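Local atomic coordinates of arabinan endo-1,5-alpha-l-arabinosidase A (Cellvibrio cellulosa, PDB entry 1GYH), a protein that cleaves the alpha-1,5-arabinofuranosyl bonds of linear arabinan, releasing almost exclusively arabinotriose during breakdown of the plant cell wall. Residues 279-282 and 283-287. Sequence-based numbering, arbitrary orientation.
Sequences YEAA and DNYLQ
Tyr279 turns the edge of its ring to Gln287. CE1 of Tyr279 lies 3.7 Å from OE1 of Gln287, close to the ring plane. The amide of Gln287 stands nearly upright against that ring, with 87° between the two planes. Its chain is bent to get there: chi1 of 49° sets CG between the backbone N and the carbonyl carbon, and the chain bends again at chi2. The same ring edge meets a backbone oxygen, CD1 of Tyr279 being 3.4 Å from O of Tyr285. The phenol OH of Tyr279 is hydrogen-bonded to NE2 of His8. Residues 279-287 close the hairpin of strands 271-280 and 286-296, in one blade of the five-bladed beta-propeller of this family 43 glycoside hydrolase. Tyr279 and Gln287 form an antiparallel non-hydrogen-bonded pair, and Gln287 probably binds substrate. The connection ends in a type I' turn from Asp283 to Leu286. At its start, N of Asp283 donates to O of Glu280 at 3.0 Å. N of Tyr285 adds a weak, bent bond to that oxygen. Tyr285 lays one ring face over Ala281, whose CA sits 4.1 Å from the ring centroid in a CH-pi contact. CB of Ala281 reaches CE1 of Tyr285 at 3.8 Å. On the Leu286 side of the hairpin, Glu280 extends with CG anti to its N (chi1 -167°), bringing its carboxylate near that of Asp283, the two planes almost at right angles. OE1 of Glu280 and OD2 of Asp283 are 4.3 Å apart. Lys288 forms salt bridges to both, which should offset their repulsion. A water bridges O of Ala281 and N of Asn284.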
loop_
_atom_site.group_PDB
_atom_site.type_symbol
_atom_site.label_atom_id
_atom_site.label_comp_id
_atom_site.label_asym_id
_atom_site.label_seq_id
_atom_site.Cartn_x
_atom_site.Cartn_y
_atom_site.Cartn_z
ATOM N N TYR A 279 -7.473 -13.025 4.440
ATOM C CA TYR A 279 -8.645 -13.739 3.900
ATOM C C TYR A 279 -9.190 -14.806 4.866
ATOM O O TYR A 279 -8.509 -15.797 5.162
ATOM C CB TYR A 279 -8.273 -14.373 2.520
ATOM C CG TYR A 279 -7.707 -13.389 1.482
ATOM C CD1 TYR A 279 -8.542 -12.490 0.767
ATOM C CD2 TYR A 279 -6.353 -13.347 1.190
ATOM C CE1 TYR A 279 -8.005 -11.579 -0.174
ATOM C CE2 TYR A 279 -5.826 -12.433 0.243
ATOM C CZ TYR A 279 -6.653 -11.559 -0.461
ATOM O OH TYR A 279 -6.117 -10.639 -1.423
ATOM N N GLU A 280 -10.425 -14.646 5.312
ATOM C CA GLU A 280 -10.981 -15.470 6.371
ATOM C C GLU A 280 -11.580 -16.729 5.811
ATOM O O GLU A 280 -12.665 -16.680 5.202
ATOM C CB GLU A 280 -12.088 -14.711 7.136
ATOM C CG GLU A 280 -12.495 -15.387 8.437
ATOM C CD GLU A 280 -13.451 -14.563 9.296
ATOM O OE1 GLU A 280 -13.911 -13.479 8.888
ATOM O OE2 GLU A 280 -13.759 -15.038 10.411
ATOM N N ALA A 281 -10.939 -17.867 6.090
ATOM C CA ALA A 281 -11.379 -19.131 5.542
ATOM C C ALA A 281 -12.794 -19.508 5.945
ATOM O O ALA A 281 -13.509 -20.104 5.154
ATOM C CB ALA A 281 -10.416 -20.247 5.902
ATOM N N ALA A 282 -13.222 -19.173 7.163
ATOM C CA ALA A 282 -14.552 -19.520 7.637
ATOM C C ALA A 282 -15.678 -18.636 7.051
ATOM O O ALA A 282 -16.849 -18.891 7.313
ATOM C CB ALA A 282 -14.603 -19.467 9.182
ATOM N N ASP A 283 -15.317 -17.606 6.290
ATOM C CA ASP A 283 -16.275 -16.656 5.694
ATOM C C ASP A 283 -15.991 -16.498 4.186
ATOM O O ASP A 283 -15.742 -15.398 3.726
ATOM C CB ASP A 283 -16.170 -15.286 6.398
ATOM C CG ASP A 283 -17.240 -14.291 5.952
ATOM O OD1 ASP A 283 -18.336 -14.727 5.528
ATOM O OD2 ASP A 283 -17.082 -13.046 6.022
ATOM N N ASN A 284 -16.034 -17.599 3.427
ATOM C CA ASN A 284 -15.733 -17.553 1.984
ATOM C C ASN A 284 -14.461 -16.831 1.538
ATOM O O ASN A 284 -14.425 -16.213 0.462
ATOM C CB ASN A 284 -16.906 -16.922 1.233
ATOM C CG ASN A 284 -18.199 -17.630 1.493
ATOM O OD1 ASN A 284 -18.302 -18.842 1.248
ATOM N ND2 ASN A 284 -19.203 -16.900 2.040
ATOM N N TYR A 285 -13.417 -16.866 2.358
ATOM C CA TYR A 285 -12.163 -16.157 2.072
ATOM C C TYR A 285 -12.308 -14.659 1.847
ATOM O O TYR A 285 -11.504 -14.044 1.137
ATOM C CB TYR A 285 -11.357 -16.837 0.923
ATOM C CG TYR A 285 -11.109 -18.317 1.187
ATOM C CD1 TYR A 285 -9.994 -18.748 1.929
ATOM C CD2 TYR A 285 -11.983 -19.278 0.728
ATOM C CE1 TYR A 285 -9.779 -20.069 2.199
ATOM C CE2 TYR A 285 -11.775 -20.604 0.997
ATOM C CZ TYR A 285 -10.674 -20.997 1.745
ATOM O OH TYR A 285 -10.482 -22.331 2.011
ATOM N N LEU A 286 -13.306 -14.063 2.484
ATOM C CA LEU A 286 -13.502 -12.611 2.421
ATOM C C LEU A 286 -12.478 -11.868 3.306
ATOM O O LEU A 286 -12.427 -12.066 4.522
ATOM C CB LEU A 286 -14.929 -12.246 2.848
ATOM C CG LEU A 286 -15.314 -10.744 2.808
ATOM C CD1 LEU A 286 -15.115 -10.140 1.410
ATOM C CD2 LEU A 286 -16.758 -10.523 3.283
ATOM N N GLN A 287 -11.728 -11.003 2.656
ATOM C CA GLN A 287 -10.674 -10.163 3.214
ATOM C C GLN A 287 -11.251 -9.279 4.348
ATOM O O GLN A 287 -12.278 -8.614 4.169
ATOM C CB GLN A 287 -10.099 -9.270 2.107
ATOM C CG GLN A 287 -11.166 -8.539 1.274
ATOM C CD GLN A 287 -11.529 -9.220 -0.068
ATOM O OE1 GLN A 287 -11.491 -10.459 -0.200
ATOM N NE2 GLN A 287 -11.942 -8.405 -1.039
HETATM O O HOH W 1 -16.154 -20.367 4.322
#